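Local coordinates for protein putative oxidoreductase (Yersinia pestis, PDB 3KUX) that is probably an NAD(P)-dependent oxidoreductase with a Rossmann-type nucleotide-binding domain, its substrate not established, at residues 7-12 / 32-37; 11-16 / 71-76; 152-157 / 236-241. One frame throughout, in Å; residues are numbered along the deposited sequence.

Contact 1 (7-12 / 32-37)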
loop_
_atom_site.group_PDB
_atom_site.type_symbol
_atom_site.label_atom_id
_atom_site.label_comp_id
_atom_site.label_asym_id
_atom_site.label_seq_id
_atom_site.Cartn_x
_atom_site.Cartn_y
_atom_site.Cartn_z
ATOM N N LYS A 7 -13.082 11.630 19.838
ATOM C CA LYS A 7 -12.294 11.918 18.647
ATOM C C LYS A 7 -10.795 11.819 18.894
ATOM O O LYS A 7 -10.297 12.216 19.945
ATOM C CB LYS A 7 -12.630 13.308 18.106
ATOM C CG LYS A 7 -13.798 13.339 17.134
ATOM C CD LYS A 7 -14.280 14.765 16.900
ATOM C CE LYS A 7 -15.213 14.850 15.699
ATOM N NZ LYS A 7 -14.485 14.655 14.408
ATOM N N ILE A 8 -10.090 11.279 17.907
ATOM C CA ILE A 8 -8.637 11.249 17.897
ATOM C C ILE A 8 -8.168 12.371 16.987
ATOM O O ILE A 8 -8.426 12.345 15.785
ATOM C CB ILE A 8 -8.113 9.911 17.340
ATOM C CG1 ILE A 8 -8.499 8.757 18.266
ATOM C CG2 ILE A 8 -6.607 9.960 17.140
ATOM C CD1 ILE A 8 -8.245 7.386 17.680
ATOM N N LYS A 9 -7.493 13.365 17.551
ATOM C CA LYS A 9 -7.039 14.492 16.748
ATOM C C LYS A 9 -5.783 14.119 15.968
ATOM O O LYS A 9 -4.843 13.544 16.518
ATOM C CB LYS A 9 -6.813 15.730 17.618
ATOM C CG LYS A 9 -8.042 16.140 18.428
ATOM C CD LYS A 9 -7.891 17.530 19.043
ATOM C CE LYS A 9 -8.069 18.628 17.999
ATOM N NZ LYS A 9 -7.816 19.992 18.544
ATOM N N VAL A 10 -5.777 14.442 14.679
ATOM C CA VAL A 10 -4.706 14.015 13.788
ATOM C C VAL A 10 -3.929 15.187 13.194
ATOM O O VAL A 10 -4.500 16.233 12.885
ATOM C CB VAL A 10 -5.264 13.170 12.631
ATOM C CG1 VAL A 10 -4.132 12.662 11.763
ATOM C CG2 VAL A 10 -6.093 12.013 13.167
ATOM N N GLY A 11 -2.622 14.998 13.036
ATOM C CA GLY A 11 -1.769 15.983 12.375
ATOM C C GLY A 11 -1.174 15.436 11.087
ATOM O O GLY A 11 -0.437 14.449 11.100
ATOM N N LEU A 12 -1.504 16.073 9.968
ATOM C CA LEU A 12 -0.996 15.649 8.666
ATOM C C LEU A 12 0.221 16.484 8.278
ATOM O O LEU A 12 0.252 17.692 8.514
ATOM C CB LEU A 12 -2.089 15.782 7.607
ATOM C CG LEU A 12 -1.745 15.389 6.171
ATOM C CD1 LEU A 12 -1.336 13.938 6.093
ATOM C CD2 LEU A 12 -2.930 15.654 5.259
ATOM N N GLY A 32 -14.550 9.266 14.278
ATOM C CA GLY A 32 -13.597 9.028 15.350
ATOM C C GLY A 32 -12.279 9.736 15.103
ATOM O O GLY A 32 -11.525 9.990 16.038
ATOM N N LEU A 33 -11.998 10.053 13.841
ATOM C CA LEU A 33 -10.787 10.795 13.498
ATOM C C LEU A 33 -11.103 12.241 13.116
ATOM O O LEU A 33 -12.050 12.510 12.371
ATOM C CB LEU A 33 -10.029 10.103 12.364
ATOM C CG LEU A 33 -9.455 8.708 12.622
ATOM C CD1 LEU A 33 -8.686 8.218 11.399
ATOM C CD2 LEU A 33 -8.561 8.703 13.852
ATOM N N GLU A 34 -10.302 13.165 13.637
ATOM C CA GLU A 34 -10.463 14.589 13.358
ATOM C C GLU A 34 -9.135 15.193 12.913
ATOM O O GLU A 34 -8.186 15.278 13.696
ATOM C CB GLU A 34 -10.992 15.330 14.597
ATOM C CG GLU A 34 -10.866 16.851 14.519
ATOM C CD GLU A 34 -11.348 17.561 15.781
ATOM O OE1 GLU A 34 -12.476 17.273 16.242
ATOM O OE2 GLU A 34 -10.603 18.419 16.304
ATOM N N LEU A 35 -9.068 15.601 11.651
ATOM C CA LEU A 35 -7.863 16.225 11.123
ATOM C C LEU A 35 -7.677 17.609 11.749
ATOM O O LEU A 35 -8.154 18.618 11.224
ATOM C CB LEU A 35 -7.918 16.311 9.595
ATOM C CG LEU A 35 -6.716 16.952 8.898
ATOM C CD1 LEU A 35 -5.442 16.175 9.184
ATOM C CD2 LEU A 35 -6.955 17.055 7.404
ATOM N N ALA A 36 -6.986 17.638 12.884
ATOM C CA ALA A 36 -6.773 18.872 13.624
ATOM C C ALA A 36 -6.007 19.903 12.803
ATOM O O ALA A 36 -6.443 21.044 12.671
ATOM C CB ALA A 36 -6.054 18.590 14.936
ATOM N N GLY A 37 -4.869 19.501 12.246
ATOM C CA GLY A 37 -4.030 20.439 11.506
ATOM C C GLY A 37 -3.169 19.827 10.419
ATOM O O GLY A 37 -2.916 18.621 10.407
#
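E34 stands between K7 and K9 on one face of the sheet, with each of its carboxylate oxygens turned to a different lysine. Its CB lies 3.6 Å from K7 NZ, because the K7 chain runs across the E34 chain at about a right angle and folds back at its last torsion (chi4 -71°). CG stands anti to the backbone N (chi1 166°) and serves as a spacer in an otherwise extended chain, which carries CD out to the level of K9 CE. At the tip, OE1 lies 3.2 Å from K7 CD, and its ionic partner K7 NZ is 3.8 Å away. OE2 faces the K9 chain, which runs alongside and points the same way; K9 NZ is 3.9 Å from it. Both salt bridges are long, so the pairing is loose, and lysine methylenes lie nearer the carboxylate than the ammonium groups do, K9 CE also touching A36 CB. Beneath it the backbones pair in parallel: I8 N donates to G32 O at 2.7 Å, E34 N to I8 O at 3.0 Å, and V10 N to E34 O. This is the first beta-alpha-beta unit of the Rossmann fold, the chain passing from strand 8-13 through helix 17-28 to the parallel strand 33-39. Further on, the pairing is disturbed where L35 centres an inverse gamma turn: V10 O receives two weak bonds, from A36 N and G37 N, before L12 N finds G37 O. The other face is apolar. I8 CB rests 3.7 Å from L33 CD2, the two side chains lying side by side, while V10 CG2 meets the same methyl less closely, its chain slanting across. L33 and V10 also reach I27 of helix 17-28, and helix 303-313 covers I8 and L33. At the far end, L12 CB meets L35 CD1 at 3.7 Å.

Contact 2 (11-16 / 71-76); sequences GLLGYG and IVIPTP
I71 lays its CD1 over G11, 3.9 Å from G11 CA, where the glycine presents only backbone; its CG2 meets the end of L13, whose chain crosses it at about a right angle. V72 N then donates to G11 O at 3.0 Å, and V72 O receives a weak bond from L13 N at 3.2 Å; with these two bonds the pairing ends. I73 puts CG1 beside L13 CD2, the two chains pointing the same way. P74 ends the strand, its CD sitting 3.3 Å from L13 O. T75 brings CG2 to L13 O at 3.4 Å, while its OG1 turns to a hydrogen bond with T79. Beyond L13 the first chain runs through G14, Y15 and G16, with G16 at the N-cap of helix 17-28, a glycine-rich turn that in Rossmann folds of this kind probably faces the dinucleotide. L83 of helix 80-89 covers L13, I73 and T75; S19 of helix 17-28 touches L12 and P74; strands 33-39 and 93-96 continue the sheet beyond strands 8-13 and 70-73 respectively.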
loop_
_atom_site.group_PDB
_atom_site.type_symbol
_atom_site.label_atom_id
_atom_site.label_comp_id
_atom_site.label_asym_id
_atom_site.label_seq_id
_atom_site.Cartn_x
_atom_site.Cartn_y
_atom_site.Cartn_z
ATOM N N GLY A 11 -2.622 14.998 13.036
ATOM C CA GLY A 11 -1.769 15.983 12.375
ATOM C C GLY A 11 -1.174 15.436 11.087
ATOM O O GLY A 11 -0.437 14.449 11.100
ATOM N N LEU A 12 -1.504 16.073 9.968
ATOM C CA LEU A 12 -0.996 15.649 8.666
ATOM C C LEU A 12 0.221 16.484 8.278
ATOM O O LEU A 12 0.252 17.692 8.514
ATOM C CB LEU A 12 -2.089 15.782 7.607
ATOM C CG LEU A 12 -1.745 15.389 6.171
ATOM C CD1 LEU A 12 -1.336 13.938 6.093
ATOM C CD2 LEU A 12 -2.930 15.654 5.259
ATOM N N LEU A 13 1.220 15.841 7.683
ATOM C CA LEU A 13 2.469 16.518 7.343
ATOM C C LEU A 13 2.591 16.835 5.853
ATOM O O LEU A 13 2.827 15.944 5.033
ATOM C CB LEU A 13 3.668 15.686 7.810
ATOM C CG LEU A 13 4.155 15.932 9.241
ATOM C CD1 LEU A 13 3.000 16.079 10.212
ATOM C CD2 LEU A 13 5.102 14.827 9.683
ATOM N N GLY A 14 2.429 18.109 5.511
ATOM C CA GLY A 14 2.541 18.554 4.126
ATOM C C GLY A 14 1.277 18.308 3.326
ATOM O O GLY A 14 0.372 17.612 3.783
ATOM N N TYR A 15 1.210 18.887 2.130
ATOM C CA TYR A 15 0.064 18.671 1.254
ATOM C C TYR A 15 0.497 18.165 -0.120
ATOM O O TYR A 15 0.118 18.724 -1.155
ATOM C CB TYR A 15 -0.779 19.942 1.116
ATOM C CG TYR A 15 -2.235 19.658 0.821
ATOM C CD1 TYR A 15 -3.141 19.442 1.850
ATOM C CD2 TYR A 15 -2.700 19.588 -0.486
ATOM C CE1 TYR A 15 -4.471 19.173 1.587
ATOM C CE2 TYR A 15 -4.029 19.320 -0.760
ATOM C CZ TYR A 15 -4.910 19.114 0.280
ATOM O OH TYR A 15 -6.234 18.850 0.012
ATOM N N GLY A 16 1.295 17.102 -0.117
ATOM C CA GLY A 16 1.735 16.477 -1.352
ATOM C C GLY A 16 0.598 15.739 -2.029
ATOM O O GLY A 16 -0.549 15.793 -1.583
ATOM N N ILE A 71 0.019 11.368 14.107
ATOM C CA ILE A 71 0.774 12.077 13.081
ATOM C C ILE A 71 0.971 11.191 11.853
ATOM O O ILE A 71 1.504 10.087 11.961
ATOM C CB ILE A 71 2.160 12.487 13.610
ATOM C CG1 ILE A 71 2.018 13.561 14.696
ATOM C CG2 ILE A 71 3.070 12.941 12.465
ATOM C CD1 ILE A 71 1.492 14.890 14.194
ATOM N N VAL A 72 0.542 11.663 10.686
ATOM C CA VAL A 72 0.774 10.905 9.457
ATOM C C VAL A 72 1.865 11.574 8.636
ATOM O O VAL A 72 1.895 12.798 8.497
ATOM C CB VAL A 72 -0.503 10.722 8.597
ATOM C CG1 VAL A 72 -1.690 10.312 9.468
ATOM C CG2 VAL A 72 -0.815 11.990 7.832
ATOM N N ILE A 73 2.763 10.761 8.098
ATOM C CA ILE A 73 3.942 11.270 7.432
ATOM C C ILE A 73 4.040 10.741 6.007
ATOM O O ILE A 73 4.564 9.650 5.777
ATOM C CB ILE A 73 5.206 10.915 8.235
ATOM C CG1 ILE A 73 5.092 11.495 9.648
ATOM C CG2 ILE A 73 6.458 11.414 7.524
ATOM C CD1 ILE A 73 6.079 10.928 10.644
ATOM N N PRO A 74 3.502 11.508 5.046
ATOM C CA PRO A 74 3.548 11.185 3.633
ATOM C C PRO A 74 4.479 12.116 2.861
ATOM O O PRO A 74 4.308 12.286 1.655
ATOM C CB PRO A 74 2.107 11.441 3.195
ATOM C CG PRO A 74 1.639 12.561 4.101
ATOM C CD PRO A 74 2.567 12.616 5.301
ATOM N N THR A 75 5.444 12.717 3.548
ATOM C CA THR A 75 6.378 13.643 2.907
ATOM C C THR A 75 7.412 12.894 2.070
ATOM O O THR A 75 7.279 11.690 1.852
ATOM C CB THR A 75 7.100 14.524 3.944
ATOM O OG1 THR A 75 7.637 13.697 4.983
ATOM C CG2 THR A 75 6.137 15.534 4.555
ATOM N N PRO A 76 8.445 13.609 1.589
ATOM C CA PRO A 76 9.521 12.991 0.808
ATOM C C PRO A 76 10.238 11.888 1.584
ATOM O O PRO A 76 10.417 11.994 2.799
ATOM C CB PRO A 76 10.474 14.159 0.541
ATOM C CG PRO A 76 9.616 15.374 0.632
ATOM C CD PRO A 76 8.608 15.068 1.697
#

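Contact 3 (152-157 / 236-241); sequences ESHFDR and AETARY
Within the large mixed sheet of the C-terminal domain, strand 148-156 pairs antiparallel with the start of strand 241-245, where R240 and Y241 form a classic beta bulge opposite K252. S153 and Y241 are the non-hydrogen-bonded pair, and next to it H154 N donates to R240 O at 2.9 Å. R240 leaves its backbone pointing away from strand 148-156, but a bend at chi2 (76°) returns the guanidinium to it. There one face lies on the ring of F155, planes 29° apart, with R240 CZ 4.2 Å from the F155 ring centroid in a cation-pi contact; the opposite face is touched near its rim by Y241 CE1. R240 NH1 donates to S153 OG at 2.6 Å, and only weakly to H154 O. A second polar group lies toward the 238 end. D156 OD2 accepts from T238 OG1 at 2.6 Å on its anti side and from H154 ND1 at 2.7 Å on its syn side, both donors displaced to the same face of the carboxylate. H154 NE2 in turn donates to E152 OE1 at 2.6 Å, using that oxygen's anti lone pair, and the imidazole stacks on H229 of strand 224-231. Water 1 links D156 N, which donates to it, with T238 OG1, to which it donates. The two carboxylate partners of H154 set its rotation and are consistent with a protonated imidazolium, while the charge of R240 is met by the F155 ring, S153 OG and a long, weak ion pair of R240 NE with D132.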
loop_
_atom_site.group_PDB
_atom_site.type_symbol
_atom_site.label_atom_id
_atom_site.label_comp_id
_atom_site.label_asym_id
_atom_site.label_seq_id
_atom_site.Cartn_x
_atom_site.Cartn_y
_atom_site.Cartn_z
ATOM N N GLU A 152 -0.141 -14.717 -10.263
ATOM C CA GLU A 152 0.465 -13.708 -11.119
ATOM C C GLU A 152 -0.231 -12.364 -10.944
ATOM O O GLU A 152 -1.448 -12.258 -11.068
ATOM C CB GLU A 152 0.431 -14.154 -12.583
ATOM C CG GLU A 152 1.157 -13.218 -13.541
ATOM C CD GLU A 152 1.460 -13.869 -14.881
ATOM O OE1 GLU A 152 1.884 -13.153 -15.813
ATOM O OE2 GLU A 152 1.283 -15.101 -15.003
ATOM N N SER A 153 0.561 -11.339 -10.653
ATOM C CA SER A 153 0.035 -10.024 -10.325
ATOM C C SER A 153 0.783 -8.956 -11.123
ATOM O O SER A 153 2.003 -8.830 -10.992
ATOM C CB SER A 153 0.183 -9.780 -8.820
ATOM O OG SER A 153 -0.254 -8.485 -8.450
ATOM N N HIS A 154 0.054 -8.205 -11.955
ATOM C CA HIS A 154 0.652 -7.163 -12.804
ATOM C C HIS A 154 0.138 -5.753 -12.502
ATOM O O HIS A 154 -1.010 -5.569 -12.092
ATOM C CB HIS A 154 0.350 -7.423 -14.279
ATOM C CG HIS A 154 1.079 -8.588 -14.868
ATOM N ND1 HIS A 154 1.850 -8.478 -16.006
ATOM C CD2 HIS A 154 1.126 -9.891 -14.506
ATOM C CE1 HIS A 154 2.355 -9.661 -16.307
ATOM N NE2 HIS A 154 1.928 -10.536 -15.415
ATOM N N PHE A 155 0.997 -4.765 -12.738
ATOM C CA PHE A 155 0.566 -3.380 -12.906
ATOM C C PHE A 155 1.164 -2.824 -14.191
ATOM O O PHE A 155 2.054 -1.972 -14.156
ATOM C CB PHE A 155 0.974 -2.509 -11.722
ATOM C CG PHE A 155 -0.087 -2.382 -10.682
ATOM C CD1 PHE A 155 -1.421 -2.292 -11.048
ATOM C CD2 PHE A 155 0.240 -2.345 -9.337
ATOM C CE1 PHE A 155 -2.415 -2.176 -10.090
ATOM C CE2 PHE A 155 -0.745 -2.231 -8.371
ATOM C CZ PHE A 155 -2.077 -2.145 -8.749
ATOM N N ASP A 156 0.676 -3.320 -15.323
ATOM C CA ASP A 156 1.210 -2.933 -16.622
ATOM C C ASP A 156 0.524 -1.672 -17.113
ATOM O O ASP A 156 -0.696 -1.568 -17.063
ATOM C CB ASP A 156 1.031 -4.069 -17.627
ATOM C CG ASP A 156 1.705 -5.342 -17.177
ATOM O OD1 ASP A 156 2.635 -5.255 -16.346
ATOM O OD2 ASP A 156 1.310 -6.430 -17.642
ATOM N N ARG A 157 1.314 -0.712 -17.579
ATOM C CA ARG A 157 0.773 0.558 -18.040
ATOM C C ARG A 157 1.350 0.949 -19.381
ATOM O O ARG A 157 2.381 0.429 -19.809
ATOM C CB ARG A 157 1.104 1.667 -17.055
ATOM C CG ARG A 157 0.602 1.454 -15.662
ATOM C CD ARG A 157 1.483 2.229 -14.724
ATOM N NE ARG A 157 0.842 2.482 -13.443
ATOM C CZ ARG A 157 1.465 3.041 -12.415
ATOM N NH1 ARG A 157 2.742 3.391 -12.534
ATOM N NH2 ARG A 157 0.819 3.244 -11.271
ATOM N N ALA A 236 -1.644 -2.673 -24.704
ATOM C CA ALA A 236 -2.804 -3.527 -24.463
ATOM C C ALA A 236 -2.972 -3.841 -22.979
ATOM O O ALA A 236 -2.009 -4.146 -22.276
ATOM C CB ALA A 236 -2.704 -4.809 -25.278
ATOM N N GLU A 237 -4.206 -3.760 -22.509
ATOM C CA GLU A 237 -4.519 -4.071 -21.127
ATOM C C GLU A 237 -4.232 -5.550 -20.858
ATOM O O GLU A 237 -4.653 -6.416 -21.626
ATOM C CB GLU A 237 -5.991 -3.745 -20.863
ATOM C CG GLU A 237 -6.395 -3.744 -19.404
ATOM C CD GLU A 237 -7.486 -2.724 -19.104
ATOM O OE1 GLU A 237 -8.221 -2.340 -20.042
ATOM O OE2 GLU A 237 -7.598 -2.307 -17.926
ATOM N N THR A 238 -3.504 -5.837 -19.784
ATOM C CA THR A 238 -3.264 -7.217 -19.372
ATOM C C THR A 238 -3.890 -7.488 -18.017
ATOM O O THR A 238 -4.251 -6.556 -17.302
ATOM C CB THR A 238 -1.778 -7.522 -19.250
ATOM O OG1 THR A 238 -1.205 -6.659 -18.262
ATOM C CG2 THR A 238 -1.084 -7.311 -20.577
ATOM N N ALA A 239 -3.999 -8.766 -17.661
ATOM C CA ALA A 239 -4.688 -9.179 -16.432
ATOM C C ALA A 239 -4.051 -8.568 -15.202
ATOM O O ALA A 239 -2.834 -8.421 -15.142
ATOM C CB ALA A 239 -4.697 -10.688 -16.311
ATOM N N ARG A 240 -4.876 -8.210 -14.222
ATOM C CA ARG A 240 -4.374 -7.751 -12.934
ATOM C C ARG A 240 -3.889 -8.970 -12.155
ATOM O O ARG A 240 -2.733 -9.025 -11.724
ATOM C CB ARG A 240 -5.466 -7.000 -12.164
ATOM C CG ARG A 240 -5.144 -6.707 -10.695
ATOM C CD ARG A 240 -4.154 -5.551 -10.526
ATOM N NE ARG A 240 -3.683 -5.463 -9.144
ATOM C CZ ARG A 240 -2.567 -6.029 -8.689
ATOM N NH1 ARG A 240 -1.779 -6.717 -9.502
ATOM N NH2 ARG A 240 -2.235 -5.906 -7.412
ATOM N N TYR A 241 -4.775 -9.953 -12.002
ATOM C CA TYR A 241 -4.440 -11.212 -11.352
ATOM C C TYR A 241 -4.700 -12.399 -12.270
ATOM O O TYR A 241 -5.693 -12.433 -13.002
ATOM C CB TYR A 241 -5.288 -11.433 -10.099
ATOM C CG TYR A 241 -5.044 -10.496 -8.939
ATOM C CD1 TYR A 241 -3.764 -10.064 -8.614
ATOM C CD2 TYR A 241 -6.099 -10.084 -8.134
ATOM C CE1 TYR A 241 -3.550 -9.218 -7.541
ATOM C CE2 TYR A 241 -5.896 -9.244 -7.056
ATOM C CZ TYR A 241 -4.623 -8.815 -6.765
ATOM O OH TYR A 241 -4.426 -7.979 -5.696
HETATM O O HOH W 1 -1.602 -5.203 -15.894
#

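Contacts 1 and 2 are neighbours in one parallel sheet: they share G11 and L12 on strand 8-13, which pairs with strand 33-39 in one and strand 70-73 in the other, and V10 packs on V72 between them. Contact 2 is the buried one, almost wholly apolar with few backbone bonds; contact 1 has longer pairing and a charged face toward solvent. Contact 3 belongs to the other domain, on the opposite side of the chain's centre, its nearest atoms about 16 Å from those of contact 2. There backbone pairing is brief and side chains do much of the joining, through a buried arginine stacked on a phenylalanine and a partly exposed histidine-carboxylate group.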